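Local coordinates for protein mevalonate 3-kinase (Thermoplasma acidophilum, PDB 4RKS) that catalyses the ATP-dependent phosphorylation of (R)-mevalonate to (R)-3-phosphomevalonate in the alternative mevalonate pathway of extremely acidophilic Thermoplasmatales, at residues A[193-198]-A[323-328]; A[33-38]-A[290-295]; A[25-30]-A[135-140]; A[71-76]-A[106-111]. One frame throughout, in Å; residues are numbered along the deposited sequence.

In the fold
The four contacts follow a GHMP-family kinase from its substrate pocket to one far end. Contact 2 lies at the pocket itself: it joins 33-38 to 290-295 and lines part of the mevalonate site. Contact 1 pairs two strands beside it, centres 13 Å apart, with the side chain of Ile-195 about 12 Å from mevalonate. Strand 24-34 runs from contact 2 back to contact 3, whose centre is 26 Å away. Contacts 1 and 3 meet where Val-328 CG2 lies 3.6 Å from Tyr-30 CG. Contact 4 is centred 15 Å from contact 3; strands 24-34 and 66-73 are neighbours, and Ala-137 CB of helix 128-141 packs 3.8 Å from Ile-71 CD1.

Contact 1. Residues A[193-198]-A[323-328]; sequences YSIVAF and KMLRIV
Ala-197 and Leu-325 meet methyl to methyl: Leu-325 CD1 reaches within 3.6 Å of Ala-197 CB, while Leu-325 CB lies beside Ile-195 CB. Leucine CG stands anti to its own carbonyl carbon (chi1 -53°), and this turns the branched end along the strand to Ala-197. Ile-195 reaches the other way, its extended CG1 branch bringing CD1 to 4.0 Å from Ile-327 CD1, the two chains meeting at a slant. Ile-195, Ala-197 and Leu-325 share one face of the sheet, with Ile-327 CD1 reaching toward Ile-195, and Ile-56 of strand 53-59 touches both isoleucines. On the reverse face Met-324 bends at chi2 and chi3, bringing its sulfur toward the partner strand; Met-324 SD rests 3.9 Å from Ser-194 CB and 4.1 Å from Val-196 CG2. Ala-308 and Phe-312 of helix 308-312 pack on this methionine.

Between the strands, Ile-195 and Leu-325 exchange two backbone bonds, N to O in each direction. The one from Ile-195 N to Leu-325 O is straight at its hydrogen (179°), yet its donor sits above the carbonyl plane. Ala-197 and Lys-323 exchange another two. Farther along, a water bridges Tyr-193 O and Ile-327 N, accepting from the latter. Two hydrogen-bonded pairs around the non-hydrogen-bonded pair Val-196 and Met-324 are the regular pattern of a twisted antiparallel beta sheet, here with strand 193-199 between strands 298-304 and 321-327.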
loop_
_atom_site.group_PDB
_atom_site.type_symbol
_atom_site.label_atom_id
_atom_site.label_comp_id
_atom_site.label_asym_id
_atom_site.label_seq_id
_atom_site.Cartn_x
_atom_site.Cartn_y
_atom_site.Cartn_z
ATOM N N TYR A 193 7.985 4.976 16.923
ATOM C CA TYR A 193 6.540 4.838 16.759
ATOM C C TYR A 193 6.163 3.436 16.341
ATOM O O TYR A 193 6.956 2.722 15.722
ATOM C CB TYR A 193 6.016 5.862 15.742
ATOM C CG TYR A 193 6.151 7.266 16.263
ATOM C CD1 TYR A 193 7.362 7.944 16.170
ATOM C CD2 TYR A 193 5.081 7.907 16.881
ATOM C CE1 TYR A 193 7.503 9.226 16.670
ATOM C CE2 TYR A 193 5.212 9.195 17.383
ATOM C CZ TYR A 193 6.429 9.846 17.271
ATOM O OH TYR A 193 6.585 11.119 17.758
ATOM N N SER A 194 4.956 3.033 16.711
ATOM C CA SER A 194 4.419 1.759 16.267
ATOM C C SER A 194 3.001 1.976 15.797
ATOM O O SER A 194 2.393 2.999 16.087
ATOM C CB SER A 194 4.447 0.706 17.389
ATOM O OG SER A 194 5.729 0.617 17.988
ATOM N N ILE A 195 2.472 0.996 15.077
ATOM C CA ILE A 195 1.071 1.017 14.705
ATOM C C ILE A 195 0.397 -0.243 15.218
ATOM O O ILE A 195 0.826 -1.361 14.904
ATOM C CB ILE A 195 0.896 1.141 13.176
ATOM C CG1 ILE A 195 1.335 2.539 12.719
ATOM C CG2 ILE A 195 -0.558 0.891 12.770
ATOM C CD1 ILE A 195 1.348 2.731 11.215
ATOM N N VAL A 196 -0.636 -0.082 16.036
ATOM C CA VAL A 196 -1.433 -1.244 16.412
ATOM C C VAL A 196 -2.633 -1.373 15.471
ATOM O O VAL A 196 -3.497 -0.500 15.416
ATOM C CB VAL A 196 -1.916 -1.177 17.879
ATOM C CG1 VAL A 196 -2.677 -2.464 18.244
ATOM C CG2 VAL A 196 -0.735 -0.979 18.803
ATOM N N ALA A 197 -2.680 -2.473 14.728
ATOM C CA ALA A 197 -3.778 -2.692 13.792
ATOM C C ALA A 197 -4.896 -3.517 14.436
ATOM O O ALA A 197 -4.664 -4.607 14.968
ATOM C CB ALA A 197 -3.267 -3.378 12.521
ATOM N N PHE A 198 -6.110 -2.984 14.383
ATOM C CA PHE A 198 -7.275 -3.700 14.863
ATOM C C PHE A 198 -8.086 -4.186 13.680
ATOM O O PHE A 198 -8.714 -3.383 12.979
ATOM C CB PHE A 198 -8.121 -2.805 15.768
ATOM C CG PHE A 198 -7.412 -2.385 17.033
ATOM C CD1 PHE A 198 -6.561 -1.293 17.037
ATOM C CD2 PHE A 198 -7.597 -3.088 18.214
ATOM C CE1 PHE A 198 -5.914 -0.905 18.194
ATOM C CE2 PHE A 198 -6.946 -2.709 19.374
ATOM C CZ PHE A 198 -6.107 -1.615 19.366
ATOM N N LYS A 323 -2.671 -6.714 15.713
ATOM C CA LYS A 323 -1.306 -6.922 15.241
ATOM C C LYS A 323 -0.440 -5.713 15.565
ATOM O O LYS A 323 -0.895 -4.568 15.469
ATOM C CB LYS A 323 -1.279 -7.180 13.733
ATOM C CG LYS A 323 -0.722 -8.525 13.346
ATOM C CD LYS A 323 -1.749 -9.618 13.543
ATOM C CE LYS A 323 -1.204 -10.972 13.108
ATOM N NZ LYS A 323 -2.204 -12.071 13.254
ATOM N N MET A 324 0.809 -5.971 15.931
ATOM C CA MET A 324 1.766 -4.904 16.181
ATOM C C MET A 324 2.582 -4.663 14.914
ATOM O O MET A 324 3.293 -5.557 14.454
ATOM C CB MET A 324 2.683 -5.261 17.354
ATOM C CG MET A 324 3.681 -4.171 17.734
ATOM S SD MET A 324 2.933 -2.716 18.500
ATOM C CE MET A 324 2.475 -3.392 20.106
ATOM N N LEU A 325 2.484 -3.455 14.367
ATOM C CA LEU A 325 3.116 -3.119 13.090
ATOM C C LEU A 325 4.196 -2.044 13.219
ATOM O O LEU A 325 4.222 -1.280 14.182
ATOM C CB LEU A 325 2.057 -2.642 12.089
ATOM C CG LEU A 325 0.837 -3.527 11.831
ATOM C CD1 LEU A 325 -0.119 -2.872 10.833
ATOM C CD2 LEU A 325 1.261 -4.898 11.336
ATOM N N ARG A 326 5.076 -1.972 12.223
ATOM C CA ARG A 326 6.071 -0.912 12.176
ATOM C C ARG A 326 6.339 -0.471 10.734
ATOM O O ARG A 326 6.082 -1.220 9.791
ATOM C CB ARG A 326 7.373 -1.361 12.840
ATOM C CG ARG A 326 8.038 -2.548 12.189
ATOM C CD ARG A 326 9.508 -2.635 12.588
ATOM N NE ARG A 326 9.704 -2.522 14.032
ATOM C CZ ARG A 326 10.866 -2.733 14.646
ATOM N NH1 ARG A 326 11.939 -3.074 13.943
ATOM N NH2 ARG A 326 10.952 -2.609 15.965
ATOM N N ILE A 327 6.861 0.740 10.573
ATOM C CA ILE A 327 7.178 1.272 9.238
ATOM C C ILE A 327 8.436 0.597 8.702
ATOM O O ILE A 327 9.421 0.524 9.411
ATOM C CB ILE A 327 7.408 2.794 9.261
ATOM C CG1 ILE A 327 6.200 3.530 9.850
ATOM C CG2 ILE A 327 7.790 3.317 7.868
ATOM C CD1 ILE A 327 4.895 2.986 9.427
ATOM N N VAL A 328 8.413 0.104 7.464
ATOM C CA VAL A 328 9.603 -0.536 6.899
ATOM C C VAL A 328 9.987 0.060 5.528
ATOM O O VAL A 328 9.372 1.040 5.072
ATOM C CB VAL A 328 9.415 -2.068 6.780
ATOM C CG1 VAL A 328 9.151 -2.685 8.170
ATOM C CG2 VAL A 328 8.276 -2.418 5.816
HETATM O O HOH W 1 7.847 2.106 13.005
#

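Contact 2. Residues A[33-38]-A[290-295]; sequences IGVVLL and AYIVTG. With MEV ((R)-mevalonate), chain C.
Apolar packing carries most of the join between Ile-33 and Ile-292, whose CG2 methyls lie 4.1 Å apart with the two side chains slanted across each other. Thr-294 adds its own methyl at about a right angle to Ile-33. Its OG1 sits between backbone N and carbonyl carbon (chi1 60°), which brings Thr-294 CG2 to 3.7 Å from Gly-34 N. Leu-37 CD2 packs near Thr-294 CG2.

The chain turns a corner at Val-35, where Val-35 and Val-36 both face Ala-54 of strand 53-59, a classic beta bulge. Past it, residues 37-38 run past the carboxylate of the bound mevalonate. The contact of 33-38 with 290-295 thus joins the N-terminal and C-terminal family regions at the substrate pocket of this GHMP kinase.

No hydrogen bond crosses between the segments; Leu-38 N instead donates to carboxylate oxygen O4 of mevalonate at 2.8 Å, nearly straight at 175°, and Arg-163 also bonds the ligand. Gly-34 O, in contrast, is buried without a polar partner, with Ile-292 CG2 3.5 Å from Gly-34 O.

Close van der Waals approaches line this part of the site. Leu-37 CD1 lies 3.5 Å from Val-293 O, an oxygen hydrogen-bonded to His-258 NE2. Gly-34 CA comes within 3.4 Å of mevalonate O3, and Leu-37 CD2 lies against C5. Gly-295 N is 3.7 Å from mevalonate methyl C6.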
loop_
_atom_site.group_PDB
_atom_site.type_symbol
_atom_site.label_atom_id
_atom_site.label_comp_id
_atom_site.label_asym_id
_atom_site.label_seq_id
_atom_site.Cartn_x
_atom_site.Cartn_y
_atom_site.Cartn_z
ATOM N N ILE A 33 -0.088 1.176 3.873
ATOM C CA ILE A 33 -1.221 1.881 4.474
ATOM C C ILE A 33 -1.262 3.299 3.919
ATOM O O ILE A 33 -0.245 4.008 3.940
ATOM C CB ILE A 33 -1.101 1.940 6.018
ATOM C CG1 ILE A 33 -1.210 0.540 6.621
ATOM C CG2 ILE A 33 -2.168 2.875 6.615
ATOM C CD1 ILE A 33 -0.676 0.432 8.052
ATOM N N GLY A 34 -2.415 3.719 3.413
ATOM C CA GLY A 34 -2.577 5.093 2.963
ATOM C C GLY A 34 -2.504 6.117 4.096
ATOM O O GLY A 34 -3.001 5.882 5.191
ATOM N N VAL A 35 -1.879 7.260 3.828
ATOM C CA VAL A 35 -1.794 8.371 4.784
ATOM C C VAL A 35 -2.578 9.592 4.275
ATOM O O VAL A 35 -3.282 10.271 5.038
ATOM C CB VAL A 35 -0.308 8.743 5.067
ATOM C CG1 VAL A 35 -0.190 10.119 5.706
ATOM C CG2 VAL A 35 0.345 7.676 5.952
ATOM N N VAL A 36 -2.441 9.878 2.987
ATOM C CA VAL A 36 -3.419 10.712 2.271
ATOM C C VAL A 36 -4.079 9.749 1.304
ATOM O O VAL A 36 -3.411 9.164 0.440
ATOM C CB VAL A 36 -2.776 11.917 1.539
ATOM C CG1 VAL A 36 -3.824 12.686 0.694
ATOM C CG2 VAL A 36 -2.128 12.865 2.556
ATOM N N LEU A 37 -5.378 9.552 1.487
ATOM C CA LEU A 37 -6.053 8.374 0.977
ATOM C C LEU A 37 -6.489 8.539 -0.462
ATOM O O LEU A 37 -7.107 9.543 -0.809
ATOM C CB LEU A 37 -7.261 8.048 1.865
ATOM C CG LEU A 37 -6.881 7.728 3.311
ATOM C CD1 LEU A 37 -8.123 7.570 4.193
ATOM C CD2 LEU A 37 -6.028 6.477 3.331
ATOM N N LEU A 38 -6.193 7.535 -1.291
ATOM C CA LEU A 38 -6.546 7.604 -2.705
ATOM C C LEU A 38 -7.975 7.150 -3.009
ATOM O O LEU A 38 -8.414 6.090 -2.572
ATOM C CB LEU A 38 -5.575 6.763 -3.534
ATOM C CG LEU A 38 -5.903 6.750 -5.027
ATOM C CD1 LEU A 38 -5.654 8.133 -5.612
ATOM C CD2 LEU A 38 -5.058 5.695 -5.727
ATOM N N ALA A 290 -3.263 8.463 17.145
ATOM C CA ALA A 290 -4.016 8.903 15.972
ATOM C C ALA A 290 -4.353 7.658 15.173
ATOM O O ALA A 290 -3.544 6.722 15.128
ATOM C CB ALA A 290 -3.212 9.886 15.134
ATOM N N TYR A 291 -5.525 7.626 14.540
ATOM C CA TYR A 291 -5.915 6.432 13.789
ATOM C C TYR A 291 -6.121 6.705 12.300
ATOM O O TYR A 291 -6.372 7.830 11.901
ATOM C CB TYR A 291 -7.198 5.820 14.364
ATOM C CG TYR A 291 -8.444 6.554 13.941
ATOM C CD1 TYR A 291 -8.919 7.630 14.681
ATOM C CD2 TYR A 291 -9.148 6.174 12.806
ATOM C CE1 TYR A 291 -10.049 8.309 14.296
ATOM C CE2 TYR A 291 -10.280 6.849 12.415
ATOM C CZ TYR A 291 -10.725 7.915 13.159
ATOM O OH TYR A 291 -11.856 8.586 12.773
ATOM N N ILE A 292 -6.041 5.637 11.507
ATOM C CA ILE A 292 -6.289 5.648 10.062
ATOM C C ILE A 292 -7.239 4.497 9.700
ATOM O O ILE A 292 -7.126 3.410 10.259
ATOM C CB ILE A 292 -4.970 5.493 9.259
ATOM C CG1 ILE A 292 -4.047 6.693 9.478
ATOM C CG2 ILE A 292 -5.240 5.284 7.748
ATOM C CD1 ILE A 292 -2.630 6.450 9.002
ATOM N N VAL A 293 -8.174 4.737 8.780
ATOM C CA VAL A 293 -8.955 3.663 8.167
ATOM C C VAL A 293 -8.816 3.790 6.653
ATOM O O VAL A 293 -9.085 4.857 6.112
ATOM C CB VAL A 293 -10.458 3.732 8.555
ATOM C CG1 VAL A 293 -11.248 2.622 7.872
ATOM C CG2 VAL A 293 -10.634 3.697 10.084
ATOM N N THR A 294 -8.391 2.731 5.967
ATOM C CA THR A 294 -8.260 2.808 4.508
ATOM C C THR A 294 -9.507 2.208 3.849
ATOM O O THR A 294 -10.590 2.742 4.013
ATOM C CB THR A 294 -6.960 2.110 4.002
ATOM O OG1 THR A 294 -6.960 0.720 4.369
ATOM C CG2 THR A 294 -5.734 2.777 4.617
ATOM N N GLY A 295 -9.376 1.104 3.123
ATOM C CA GLY A 295 -10.530 0.533 2.437
ATOM C C GLY A 295 -11.098 -0.713 3.099
ATOM O O GLY A 295 -12.248 -1.067 2.889
HETATM C C8 MEV C . -5.669 2.588 -2.517
HETATM O O8 MEV C . -5.695 2.175 -3.870
HETATM C C2 MEV C . -7.096 2.628 -2.015
HETATM C C3 MEV C . -7.303 2.714 -0.512
HETATM O O7 MEV C . -6.544 1.768 0.196
HETATM C C4 MEV C . -6.955 4.099 0.009
HETATM C C5 MEV C . -5.475 4.290 0.285
HETATM O O3 MEV C . -4.805 3.429 0.931
HETATM O O4 MEV C . -4.900 5.311 -0.158
HETATM C C6 MEV C . -8.768 2.435 -0.261
#

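Contact 3. Residues A[25-30]-A[135-140]; sequences IGSTAY and GAAILG
Ser-27 OG is hydrogen-bonded to Ser-133 O, one turn before the helical residues that it touches, and lies 3.6 Å from Ala-137 CB. The hydroxyl is lodged between backbone N and carbonyl carbon (chi1 57°), and the first bond of the side chain points at the helix. OG thus touches the Ala-137 methyl and is bonded to a carbonyl of the same helix, so that this buried polar group has a partner inside an otherwise apolar interface. Ser-27 CB adds a further touch, 4.2 Å from Ala-136 CB.

Here helix 128-141 lies over one face of the sheet formed by strand 24-34 and its neighbours, the short helical and strand axes approaching to 7.4 Å at an angle of 136°. Such helix-on-sheet packing builds the layered N-terminal part of a GHMP kinase. The close approach is consistent with the small residues Ala-136, Ala-137 and Gly-140 on this side of the helix, which present methyls or bare backbone to the strand.

Ile-25 packs against Gly-140. Its CG1 branch extends opposite the backbone N (chi1 -172°), carrying Ile-25 CD1 to 3.7 Å from Ala-137 O and 4.0 Å from Gly-140 C, directly against the bare backbone of the glycine. The shorter branch, Ile-25 CG2, sits 4.0 Å from Ala-137 CB; this alanine methyl thereby touches both the isoleucine and Ser-27 OG. Leu-141 also packs on Ile-25, and Ile-71 of strand 66-73 touches Ala-137 from the neighbouring strand.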
loop_
_atom_site.group_PDB
_atom_site.type_symbol
_atom_site.label_atom_id
_atom_site.label_comp_id
_atom_site.label_asym_id
_atom_site.label_seq_id
_atom_site.Cartn_x
_atom_site.Cartn_y
_atom_site.Cartn_z
ATOM N N ILE A 25 14.637 -15.461 -10.606
ATOM C CA ILE A 25 15.019 -14.468 -9.608
ATOM C C ILE A 25 13.878 -14.295 -8.619
ATOM O O ILE A 25 12.713 -14.345 -8.992
ATOM C CB ILE A 25 15.394 -13.095 -10.242
ATOM C CG1 ILE A 25 15.973 -12.155 -9.181
ATOM C CG2 ILE A 25 14.198 -12.453 -10.942
ATOM C CD1 ILE A 25 16.601 -10.887 -9.744
ATOM N N GLY A 26 14.221 -14.122 -7.349
ATOM C CA GLY A 26 13.232 -13.881 -6.323
ATOM C C GLY A 26 13.280 -12.466 -5.782
ATOM O O GLY A 26 14.307 -11.785 -5.866
ATOM N N SER A 27 12.168 -12.018 -5.221
ATOM C CA SER A 27 12.108 -10.679 -4.628
ATOM C C SER A 27 11.090 -10.648 -3.500
ATOM O O SER A 27 10.337 -11.598 -3.329
ATOM C CB SER A 27 11.767 -9.633 -5.687
ATOM O OG SER A 27 10.545 -9.952 -6.326
ATOM N N THR A 28 11.066 -9.549 -2.747
ATOM C CA THR A 28 10.200 -9.389 -1.571
ATOM C C THR A 28 9.746 -7.921 -1.461
ATOM O O THR A 28 10.554 -7.028 -1.626
ATOM C CB THR A 28 10.948 -9.804 -0.260
ATOM O OG1 THR A 28 11.314 -11.188 -0.327
ATOM C CG2 THR A 28 10.084 -9.559 1.013
ATOM N N ALA A 29 8.469 -7.666 -1.193
ATOM C CA ALA A 29 8.044 -6.304 -0.832
ATOM C C ALA A 29 7.057 -6.355 0.336
ATOM O O ALA A 29 6.578 -7.443 0.713
ATOM C CB ALA A 29 7.436 -5.585 -2.029
ATOM N N TYR A 30 6.750 -5.184 0.899
ATOM C CA TYR A 30 5.903 -5.063 2.087
ATOM C C TYR A 30 4.614 -4.322 1.768
ATOM O O TYR A 30 4.619 -3.416 0.935
ATOM C CB TYR A 30 6.690 -4.353 3.216
ATOM C CG TYR A 30 7.951 -5.116 3.492
ATOM C CD1 TYR A 30 7.900 -6.323 4.182
ATOM C CD2 TYR A 30 9.173 -4.691 2.991
ATOM C CE1 TYR A 30 9.032 -7.057 4.405
ATOM C CE2 TYR A 30 10.328 -5.430 3.199
ATOM C CZ TYR A 30 10.241 -6.617 3.911
ATOM O OH TYR A 30 11.355 -7.375 4.131
ATOM N N GLY A 135 8.388 -5.257 -9.657
ATOM C CA GLY A 135 9.343 -4.210 -10.011
ATOM C C GLY A 135 10.760 -4.464 -9.509
ATOM O O GLY A 135 11.738 -4.275 -10.237
ATOM N N ALA A 136 10.874 -4.905 -8.260
ATOM C CA ALA A 136 12.179 -5.174 -7.661
ATOM C C ALA A 136 12.860 -6.321 -8.366
ATOM O O ALA A 136 14.059 -6.330 -8.483
ATOM C CB ALA A 136 12.048 -5.493 -6.159
ATOM N N ALA A 137 12.096 -7.309 -8.810
ATOM C CA ALA A 137 12.694 -8.436 -9.542
ATOM C C ALA A 137 13.273 -7.986 -10.902
ATOM O O ALA A 137 14.365 -8.390 -11.289
ATOM C CB ALA A 137 11.663 -9.543 -9.739
ATOM N N ILE A 138 12.527 -7.148 -11.612
ATOM C CA ILE A 138 12.957 -6.607 -12.903
ATOM C C ILE A 138 14.179 -5.704 -12.759
ATOM O O ILE A 138 15.149 -5.801 -13.532
ATOM C CB ILE A 138 11.810 -5.820 -13.579
ATOM C CG1 ILE A 138 10.664 -6.764 -13.951
ATOM C CG2 ILE A 138 12.322 -5.080 -14.814
ATOM C CD1 ILE A 138 9.378 -6.058 -14.288
ATOM N N LEU A 139 14.127 -4.820 -11.771
ATOM C CA LEU A 139 15.272 -3.980 -11.441
ATOM C C LEU A 139 16.459 -4.814 -11.010
ATOM O O LEU A 139 17.591 -4.432 -11.238
ATOM C CB LEU A 139 14.897 -2.981 -10.334
ATOM C CG LEU A 139 13.958 -1.878 -10.829
ATOM C CD1 LEU A 139 13.179 -1.252 -9.681
ATOM C CD2 LEU A 139 14.739 -0.817 -11.592
ATOM N N GLY A 140 16.193 -5.946 -10.365
ATOM C CA GLY A 140 17.246 -6.854 -9.948
ATOM C C GLY A 140 18.010 -7.389 -11.146
ATOM O O GLY A 140 19.228 -7.567 -11.103
#

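Contact 4. Residues A[71-76]-A[106-111]; sequences IYADEA and EAFGTK
Ala-73 and Phe-108 bring the end of strand 66-73 against the C-terminal end of helix 101-108, at the outer end of this GHMP kinase chain, about 29 Å from its centre to that of the contact, where the helix gives way through Gly-109 to the strand starting at 113. Gly-109, with positive phi (91°), is the first residue to leave the helix, and the turn there carries Thr-110 back to the strand.

Apolar contact does most of the work. Phe-108 CB lies 4.0 Å from Ala-73 CB, and its ring extends along the strand, with CG anti to the carbonyl carbon (chi1 -64°). Phe-108 CE2 is 4.4 Å from Ile-71 CG2. Val-113 and Leu-141 also pack on Phe-108. Thr-110 CG2 touches the same methyl, Ala-73 CB, at 3.7 Å.

Ring and backbone meet at a slant: Phe-108 CD2 comes 3.9 Å from Ala-73 N, and Phe-108 CZ lies 3.8 Å from Ile-71 O.

Polar links are indirect. Thr-110 OG1 is hydrogen-bonded to Thr-112 N, and a water links Thr-110 OG1 (2.8 Å) to Asp-74 O (2.7 Å), donating to the latter.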
loop_
_atom_site.group_PDB
_atom_site.type_symbol
_atom_site.label_atom_id
_atom_site.label_comp_id
_atom_site.label_asym_id
_atom_site.label_seq_id
_atom_site.Cartn_x
_atom_site.Cartn_y
_atom_site.Cartn_z
ATOM N N ILE A 71 10.135 -15.004 -10.330
ATOM C CA ILE A 71 9.946 -14.906 -11.786
ATOM C C ILE A 71 10.990 -15.777 -12.448
ATOM O O ILE A 71 12.180 -15.670 -12.146
ATOM C CB ILE A 71 10.039 -13.463 -12.283
ATOM C CG1 ILE A 71 8.835 -12.675 -11.768
ATOM C CG2 ILE A 71 10.103 -13.414 -13.829
ATOM C CD1 ILE A 71 8.986 -11.174 -11.858
ATOM N N TYR A 72 10.545 -16.679 -13.321
ATOM C CA TYR A 72 11.452 -17.696 -13.837
ATOM C C TYR A 72 11.167 -18.031 -15.292
ATOM O O TYR A 72 10.024 -17.950 -15.749
ATOM C CB TYR A 72 11.373 -18.967 -12.969
ATOM C CG TYR A 72 9.969 -19.543 -12.831
ATOM C CD1 TYR A 72 9.049 -18.986 -11.947
ATOM C CD2 TYR A 72 9.566 -20.629 -13.590
ATOM C CE1 TYR A 72 7.768 -19.516 -11.812
ATOM C CE2 TYR A 72 8.289 -21.164 -13.469
ATOM C CZ TYR A 72 7.399 -20.602 -12.576
ATOM O OH TYR A 72 6.131 -21.125 -12.454
ATOM N N ALA A 73 12.218 -18.396 -16.024
ATOM C CA ALA A 73 12.063 -18.881 -17.401
ATOM C C ALA A 73 11.120 -20.077 -17.422
ATOM O O ALA A 73 11.160 -20.908 -16.509
ATOM C CB ALA A 73 13.402 -19.263 -17.991
ATOM N N ASP A 74 10.308 -20.179 -18.471
ATOM C CA ASP A 74 9.282 -21.224 -18.539
ATOM C C ASP A 74 8.897 -21.518 -20.000
ATOM O O ASP A 74 9.246 -20.754 -20.897
ATOM C CB ASP A 74 8.059 -20.787 -17.714
ATOM C CG ASP A 74 7.217 -21.959 -17.244
ATOM O OD1 ASP A 74 7.422 -23.080 -17.749
ATOM O OD2 ASP A 74 6.343 -21.751 -16.379
ATOM N N GLU A 75 8.224 -22.639 -20.255
ATOM C CA GLU A 75 7.823 -22.970 -21.624
ATOM C C GLU A 75 6.554 -22.235 -22.040
ATOM O O GLU A 75 6.297 -22.026 -23.229
ATOM C CB GLU A 75 7.613 -24.476 -21.788
ATOM C CG GLU A 75 8.890 -25.265 -21.974
ATOM C CD GLU A 75 9.545 -25.659 -20.668
ATOM O OE1 GLU A 75 8.865 -25.642 -19.617
ATOM O OE2 GLU A 75 10.752 -25.991 -20.697
ATOM N N ALA A 76 5.756 -21.874 -21.044
ATOM C CA ALA A 76 4.517 -21.141 -21.236
ATOM C C ALA A 76 4.322 -20.232 -20.034
ATOM O O ALA A 76 4.908 -20.467 -18.979
ATOM C CB ALA A 76 3.350 -22.095 -21.397
ATOM N N GLU A 106 17.594 -11.255 -22.123
ATOM C CA GLU A 106 19.001 -11.074 -21.781
ATOM C C GLU A 106 19.392 -11.903 -20.564
ATOM O O GLU A 106 20.442 -12.542 -20.542
ATOM C CB GLU A 106 19.298 -9.596 -21.521
ATOM C CG GLU A 106 20.641 -9.333 -20.853
ATOM C CD GLU A 106 21.808 -9.370 -21.826
ATOM O OE1 GLU A 106 21.575 -9.569 -23.041
ATOM O OE2 GLU A 106 22.961 -9.195 -21.374
ATOM N N ALA A 107 18.537 -11.895 -19.552
ATOM C CA ALA A 107 18.853 -12.542 -18.293
ATOM C C ALA A 107 18.642 -14.056 -18.335
ATOM O O ALA A 107 19.423 -14.811 -17.759
ATOM C CB ALA A 107 18.018 -11.924 -17.178
ATOM N N PHE A 108 17.588 -14.502 -19.012
ATOM C CA PHE A 108 17.201 -15.914 -18.957
ATOM C C PHE A 108 17.355 -16.652 -20.285
ATOM O O PHE A 108 17.324 -17.879 -20.318
ATOM C CB PHE A 108 15.747 -16.047 -18.497
ATOM C CG PHE A 108 15.492 -15.562 -17.098
ATOM C CD1 PHE A 108 16.502 -15.534 -16.155
ATOM C CD2 PHE A 108 14.220 -15.141 -16.722
ATOM C CE1 PHE A 108 16.248 -15.089 -14.860
ATOM C CE2 PHE A 108 13.962 -14.708 -15.441
ATOM C CZ PHE A 108 14.978 -14.675 -14.505
ATOM N N GLY A 109 17.494 -15.921 -21.386
ATOM C CA GLY A 109 17.630 -16.582 -22.678
ATOM C C GLY A 109 16.293 -16.795 -23.356
ATOM O O GLY A 109 16.214 -17.393 -24.436
ATOM N N THR A 110 15.237 -16.285 -22.730
ATOM C CA THR A 110 13.889 -16.381 -23.288
ATOM C C THR A 110 13.008 -15.223 -22.817
ATOM O O THR A 110 13.196 -14.690 -21.723
ATOM C CB THR A 110 13.226 -17.729 -22.919
ATOM O OG1 THR A 110 11.874 -17.744 -23.376
ATOM C CG2 THR A 110 13.238 -17.951 -21.419
ATOM N N LYS A 111 12.071 -14.821 -23.668
ATOM C CA LYS A 111 11.048 -13.848 -23.298
ATOM C C LYS A 111 9.915 -14.482 -22.498
ATOM O O LYS A 111 9.099 -13.768 -21.925
ATOM C CB LYS A 111 10.441 -13.184 -24.535
ATOM C CG LYS A 111 11.403 -12.389 -25.386
ATOM C CD LYS A 111 10.697 -11.874 -26.640
ATOM C CE LYS A 111 11.627 -11.033 -27.503
ATOM N NZ LYS A 111 10.932 -10.499 -28.718
HETATM O O HOH W 2 10.873 -20.371 -23.074
#